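Local coordinates for protein putative acetylornithine deacetylase (PDB 3VPB) that probably catalyses the ATP-dependent joining of glutamate to the C-terminal glutamate of the carrier protein LysW in arginine biosynthesis, at residues L38-I52 / S63-N76. Numbering follows the deposited sequence.
Sequences LPFNKALGRYDVAII and SSAVLEAAGVHTIN
L67 sends its two methyls to different partners across this contact: CD1 meets A50 CB at 3.7 Å and also touches CD1 of I52, while CD2 lies against CD1 and CB of L44. With CG anti to the carbonyl carbon (chi1 -74°), the fork of the leucine reaches both strand 49-52 and L44, and I52 and L67 run past each other in opposite directions. V66, one position earlier, divides its branches likewise. CG1 packs on L38 CB and P39 O, and CG2 sits over one face of the F40 ring, 4.2 Å from its centroid, in a CH-pi contact; A69 CB reaches the edge of the same ring, 3.6 Å from F40 CE2. F40 also packs on I106 of the second subunit. An alanine in place of F40 would probably leave V66 CG2, A69 and that I106 without their aromatic cover. A water lies within hydrogen-bonding distance of both P39 O and V66 O, bridging strand 38-39 and the helix. Beyond the helix, whose end is a Schellman motif at G71, V72 turns CG2 to the carbonyl oxygens of L44 and Y47 and CG1 to A50. Strand 73-75 then pairs in parallel with 49-52: I75 N approaches A50 O nearly end-on to the carbonyl (2.9 Å), and I52 N donates to I75 O at 2.8 Å. Residues 63-69 of the helix run antiparallel to strand 49-52, the axes 9.7 Å apart at their closest, as expected of the beta-alpha-beta crossover that builds the Rossmann-like pre-ATP-grasp domain.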
loop_
_atom_site.group_PDB
_atom_site.type_symbol
_atom_site.label_atom_id
_atom_site.label_comp_id
_atom_site.label_asym_id
_atom_site.label_seq_id
_atom_site.Cartn_x
_atom_site.Cartn_y
_atom_site.Cartn_z
ATOM N N LEU B 38 -14.584 -11.208 -17.830
ATOM C CA LEU B 38 -15.990 -11.668 -17.802
ATOM C C LEU B 38 -16.925 -10.542 -18.213
ATOM O O LEU B 38 -16.959 -9.501 -17.559
ATOM C CB LEU B 38 -16.365 -12.147 -16.390
ATOM C CG LEU B 38 -15.657 -13.396 -15.828
ATOM C CD1 LEU B 38 -16.304 -13.848 -14.510
ATOM C CD2 LEU B 38 -15.693 -14.522 -16.831
ATOM N N PRO B 39 -17.712 -10.743 -19.289
ATOM C CA PRO B 39 -18.535 -9.613 -19.730
ATOM C C PRO B 39 -19.899 -9.589 -19.060
ATOM O O PRO B 39 -20.423 -10.656 -18.700
ATOM C CB PRO B 39 -18.702 -9.873 -21.228
ATOM C CG PRO B 39 -18.597 -11.350 -21.379
ATOM C CD PRO B 39 -17.828 -11.908 -20.196
ATOM N N PHE B 40 -20.436 -8.381 -18.860
ATOM C CA PHE B 40 -21.797 -8.200 -18.374
ATOM C C PHE B 40 -22.687 -8.331 -19.581
ATOM O O PHE B 40 -23.031 -7.331 -20.237
ATOM C CB PHE B 40 -21.997 -6.810 -17.765
ATOM C CG PHE B 40 -21.766 -6.750 -16.297
ATOM C CD1 PHE B 40 -20.690 -6.055 -15.778
ATOM C CD2 PHE B 40 -22.625 -7.397 -15.413
ATOM C CE1 PHE B 40 -20.493 -5.972 -14.406
ATOM C CE2 PHE B 40 -22.410 -7.329 -14.044
ATOM C CZ PHE B 40 -21.347 -6.626 -13.547
ATOM N N ASN B 41 -23.020 -9.569 -19.898
ATOM C CA ASN B 41 -24.014 -9.843 -20.922
ATOM C C ASN B 41 -24.614 -11.225 -20.755
ATOM O O ASN B 41 -24.391 -11.895 -19.746
ATOM C CB ASN B 41 -23.437 -9.635 -22.327
ATOM C CG ASN B 41 -22.356 -10.627 -22.670
ATOM O OD1 ASN B 41 -22.193 -11.647 -22.010
ATOM N ND2 ASN B 41 -21.614 -10.334 -23.728
ATOM N N LYS B 42 -25.381 -11.658 -21.742
ATOM C CA LYS B 42 -26.120 -12.899 -21.591
ATOM C C LYS B 42 -25.302 -14.161 -21.939
ATOM O O LYS B 42 -25.779 -15.265 -21.738
ATOM C CB LYS B 42 -27.466 -12.800 -22.337
ATOM C CG LYS B 42 -28.349 -11.656 -21.778
ATOM C CD LYS B 42 -29.710 -11.501 -22.479
ATOM C CE LYS B 42 -29.619 -10.584 -23.713
ATOM N NZ LYS B 42 -29.044 -11.299 -24.894
ATOM N N ALA B 43 -24.054 -13.987 -22.387
ATOM C CA ALA B 43 -23.199 -15.116 -22.837
ATOM C C ALA B 43 -22.978 -16.213 -21.781
ATOM O O ALA B 43 -23.027 -17.406 -22.102
ATOM C CB ALA B 43 -21.837 -14.604 -23.352
ATOM N N LEU B 44 -22.747 -15.812 -20.531
ATOM C CA LEU B 44 -22.437 -16.782 -19.478
ATOM C C LEU B 44 -23.672 -17.526 -18.982
ATOM O O LEU B 44 -23.545 -18.487 -18.225
ATOM C CB LEU B 44 -21.666 -16.138 -18.316
ATOM C CG LEU B 44 -20.214 -15.719 -18.575
ATOM C CD1 LEU B 44 -19.775 -14.724 -17.504
ATOM C CD2 LEU B 44 -19.266 -16.917 -18.606
ATOM N N GLY B 45 -24.849 -17.083 -19.437
ATOM C CA GLY B 45 -26.113 -17.762 -19.152
ATOM C C GLY B 45 -26.184 -19.164 -19.749
ATOM O O GLY B 45 -27.163 -19.883 -19.549
ATOM N N ARG B 46 -25.157 -19.551 -20.492
ATOM C CA ARG B 46 -25.026 -20.924 -20.957
ATOM C C ARG B 46 -24.795 -21.889 -19.782
ATOM O O ARG B 46 -25.058 -23.089 -19.912
ATOM C CB ARG B 46 -23.915 -21.034 -22.009
ATOM C CG ARG B 46 -22.480 -20.985 -21.485
ATOM C CD ARG B 46 -21.518 -20.852 -22.659
ATOM N NE ARG B 46 -20.115 -20.710 -22.275
ATOM C CZ ARG B 46 -19.489 -19.542 -22.125
ATOM N NH1 ARG B 46 -18.204 -19.518 -21.796
ATOM N NH2 ARG B 46 -20.143 -18.395 -22.292
ATOM N N TYR B 47 -24.328 -21.362 -18.639
ATOM C CA TYR B 47 -24.148 -22.184 -17.430
ATOM C C TYR B 47 -25.347 -22.085 -16.518
ATOM O O TYR B 47 -25.935 -21.017 -16.335
ATOM C CB TYR B 47 -22.879 -21.805 -16.667
ATOM C CG TYR B 47 -21.641 -21.856 -17.526
ATOM C CD1 TYR B 47 -21.144 -23.074 -17.982
ATOM C CD2 TYR B 47 -20.972 -20.683 -17.885
ATOM C CE1 TYR B 47 -20.007 -23.128 -18.777
ATOM C CE2 TYR B 47 -19.819 -20.729 -18.682
ATOM C CZ TYR B 47 -19.364 -21.960 -19.133
ATOM O OH TYR B 47 -18.225 -22.016 -19.904
ATOM N N ASP B 48 -25.719 -23.228 -15.963
ATOM C CA ASP B 48 -26.807 -23.307 -15.008
ATOM C C ASP B 48 -26.333 -22.967 -13.599
ATOM O O ASP B 48 -27.034 -22.264 -12.837
ATOM C CB ASP B 48 -27.406 -24.696 -15.109
ATOM C CG ASP B 48 -27.892 -24.992 -16.538
ATOM O OD1 ASP B 48 -28.804 -24.279 -17.003
ATOM O OD2 ASP B 48 -27.317 -25.861 -17.216
ATOM N N VAL B 49 -25.120 -23.423 -13.263
ATOM C CA VAL B 49 -24.600 -23.247 -11.911
ATOM C C VAL B 49 -23.120 -22.895 -12.016
ATOM O O VAL B 49 -22.424 -23.447 -12.849
ATOM C CB VAL B 49 -24.725 -24.547 -11.064
ATOM C CG1 VAL B 49 -24.034 -24.380 -9.708
ATOM C CG2 VAL B 49 -26.190 -24.925 -10.858
ATOM N N ALA B 50 -22.680 -21.984 -11.156
ATOM C CA ALA B 50 -21.243 -21.626 -11.044
ATOM C C ALA B 50 -20.746 -21.949 -9.636
ATOM O O ALA B 50 -21.397 -21.603 -8.653
ATOM C CB ALA B 50 -21.052 -20.144 -11.351
ATOM N N ILE B 51 -19.600 -22.631 -9.535
ATOM C CA ILE B 51 -19.044 -22.971 -8.211
ATOM C C ILE B 51 -17.907 -21.984 -8.054
ATOM O O ILE B 51 -17.002 -21.970 -8.871
ATOM C CB ILE B 51 -18.521 -24.406 -8.170
ATOM C CG1 ILE B 51 -19.648 -25.396 -8.484
ATOM C CG2 ILE B 51 -17.829 -24.734 -6.796
ATOM C CD1 ILE B 51 -19.147 -26.865 -8.489
ATOM N N ILE B 52 -18.020 -21.106 -7.060
ATOM C CA ILE B 52 -17.144 -19.933 -7.001
ATOM C C ILE B 52 -15.991 -20.290 -6.077
ATOM O O ILE B 52 -16.159 -20.350 -4.869
ATOM C CB ILE B 52 -17.908 -18.668 -6.446
ATOM C CG1 ILE B 52 -19.139 -18.295 -7.321
ATOM C CG2 ILE B 52 -16.919 -17.492 -6.308
ATOM C CD1 ILE B 52 -18.809 -18.002 -8.831
ATOM N N SER B 63 -16.630 -12.206 -9.604
ATOM C CA SER B 63 -16.991 -13.219 -10.603
ATOM C C SER B 63 -18.427 -13.666 -10.352
ATOM O O SER B 63 -19.187 -13.844 -11.303
ATOM C CB SER B 63 -16.038 -14.420 -10.590
ATOM O OG SER B 63 -15.955 -15.037 -9.308
ATOM N N SER B 64 -18.791 -13.830 -9.073
ATOM C CA SER B 64 -20.151 -14.250 -8.697
ATOM C C SER B 64 -21.182 -13.202 -9.157
ATOM O O SER B 64 -22.233 -13.535 -9.695
ATOM C CB SER B 64 -20.235 -14.480 -7.183
ATOM O OG SER B 64 -21.474 -15.044 -6.789
ATOM N N ALA B 65 -20.882 -11.926 -8.918
ATOM C CA ALA B 65 -21.783 -10.847 -9.337
ATOM C C ALA B 65 -22.000 -10.827 -10.852
ATOM O O ALA B 65 -23.140 -10.665 -11.321
ATOM C CB ALA B 65 -21.228 -9.517 -8.882
ATOM N N VAL B 66 -20.919 -10.966 -11.625
ATOM C CA VAL B 66 -21.042 -10.969 -13.087
ATOM C C VAL B 66 -21.841 -12.171 -13.592
ATOM O O VAL B 66 -22.704 -12.015 -14.442
ATOM C CB VAL B 66 -19.697 -10.895 -13.800
ATOM C CG1 VAL B 66 -19.897 -10.887 -15.374
ATOM C CG2 VAL B 66 -18.922 -9.618 -13.361
ATOM N N LEU B 67 -21.609 -13.352 -13.013
ATOM C CA LEU B 67 -22.357 -14.573 -13.387
ATOM C C LEU B 67 -23.846 -14.472 -13.019
ATOM O O LEU B 67 -24.725 -14.860 -13.810
ATOM C CB LEU B 67 -21.710 -15.815 -12.738
ATOM C CG LEU B 67 -20.381 -16.195 -13.430
ATOM C CD1 LEU B 67 -19.510 -16.960 -12.443
ATOM C CD2 LEU B 67 -20.638 -17.065 -14.694
ATOM N N GLU B 68 -24.134 -13.933 -11.849
ATOM C CA GLU B 68 -25.527 -13.672 -11.436
ATOM C C GLU B 68 -26.268 -12.737 -12.385
ATOM O O GLU B 68 -27.467 -12.890 -12.614
ATOM C CB GLU B 68 -25.556 -13.055 -10.044
ATOM C CG GLU B 68 -25.093 -14.023 -8.993
ATOM C CD GLU B 68 -24.992 -13.381 -7.597
ATOM O OE1 GLU B 68 -25.049 -14.152 -6.629
ATOM O OE2 GLU B 68 -24.903 -12.128 -7.473
ATOM N N ALA B 69 -25.558 -11.752 -12.910
ATOM C CA ALA B 69 -26.145 -10.790 -13.828
ATOM C C ALA B 69 -26.554 -11.493 -15.132
ATOM O O ALA B 69 -27.488 -11.055 -15.804
ATOM C CB ALA B 69 -25.158 -9.670 -14.103
ATOM N N ALA B 70 -25.878 -12.591 -15.460
ATOM C CA ALA B 70 -26.246 -13.409 -16.626
ATOM C C ALA B 70 -27.330 -14.449 -16.310
ATOM O O ALA B 70 -27.694 -15.245 -17.184
ATOM C CB ALA B 70 -25.023 -14.082 -17.228
ATOM N N GLY B 71 -27.808 -14.454 -15.068
ATOM C CA GLY B 71 -28.841 -15.407 -14.598
ATOM C C GLY B 71 -28.308 -16.770 -14.187
ATOM O O GLY B 71 -29.085 -17.729 -14.114
ATOM N N VAL B 72 -26.997 -16.865 -13.924
ATOM C CA VAL B 72 -26.369 -18.134 -13.495
ATOM C C VAL B 72 -26.544 -18.184 -11.987
ATOM O O VAL B 72 -26.369 -17.177 -11.315
ATOM C CB VAL B 72 -24.837 -18.210 -13.854
ATOM C CG1 VAL B 72 -24.206 -19.550 -13.384
ATOM C CG2 VAL B 72 -24.598 -18.009 -15.355
ATOM N N HIS B 73 -26.928 -19.336 -11.455
ATOM C CA HIS B 73 -26.979 -19.501 -10.020
ATOM C C HIS B 73 -25.578 -19.760 -9.485
ATOM O O HIS B 73 -24.941 -20.720 -9.882
ATOM C CB HIS B 73 -27.866 -20.657 -9.612
ATOM C CG HIS B 73 -27.977 -20.795 -8.129
ATOM N ND1 HIS B 73 -28.785 -19.975 -7.373
ATOM C CD2 HIS B 73 -27.328 -21.599 -7.254
ATOM C CE1 HIS B 73 -28.645 -20.281 -6.091
ATOM N NE2 HIS B 73 -27.772 -21.267 -5.995
ATOM N N THR B 74 -25.112 -18.910 -8.585
ATOM C CA THR B 74 -23.745 -19.050 -8.105
ATOM C C THR B 74 -23.728 -19.602 -6.689
ATOM O O THR B 74 -24.621 -19.304 -5.868
ATOM C CB THR B 74 -22.975 -17.725 -8.139
ATOM O OG1 THR B 74 -23.621 -16.778 -7.271
ATOM C CG2 THR B 74 -22.922 -17.184 -9.547
ATOM N N ILE B 75 -22.710 -20.416 -6.416
ATOM C CA ILE B 75 -22.522 -21.020 -5.101
ATOM C C ILE B 75 -21.088 -20.712 -4.696
ATOM O O ILE B 75 -20.186 -21.270 -5.305
ATOM C CB ILE B 75 -22.695 -22.576 -5.197
ATOM C CG1 ILE B 75 -24.139 -22.965 -5.633
ATOM C CG2 ILE B 75 -22.284 -23.287 -3.872
ATOM C CD1 ILE B 75 -24.246 -24.473 -5.976
ATOM N N ASN B 76 -20.868 -19.835 -3.706
ATOM C CA ASN B 76 -21.903 -19.025 -3.063
ATOM C C ASN B 76 -22.326 -17.788 -3.858
ATOM O O ASN B 76 -21.645 -17.376 -4.795
ATOM C CB ASN B 76 -21.440 -18.601 -1.651
ATOM C CG ASN B 76 -21.276 -19.788 -0.734
ATOM O OD1 ASN B 76 -22.212 -20.537 -0.523
ATOM N ND2 ASN B 76 -20.062 -20.003 -0.243
HETATM O O HOH W 1 -22.691 -11.325 -17.222
HETATM O O HOH W 2 -28.619 -15.182 -19.769
HETATM O O HOH W 3 -28.323 -19.835 -16.347
HETATM O O HOH W 4 -18.137 -19.562 -2.932
#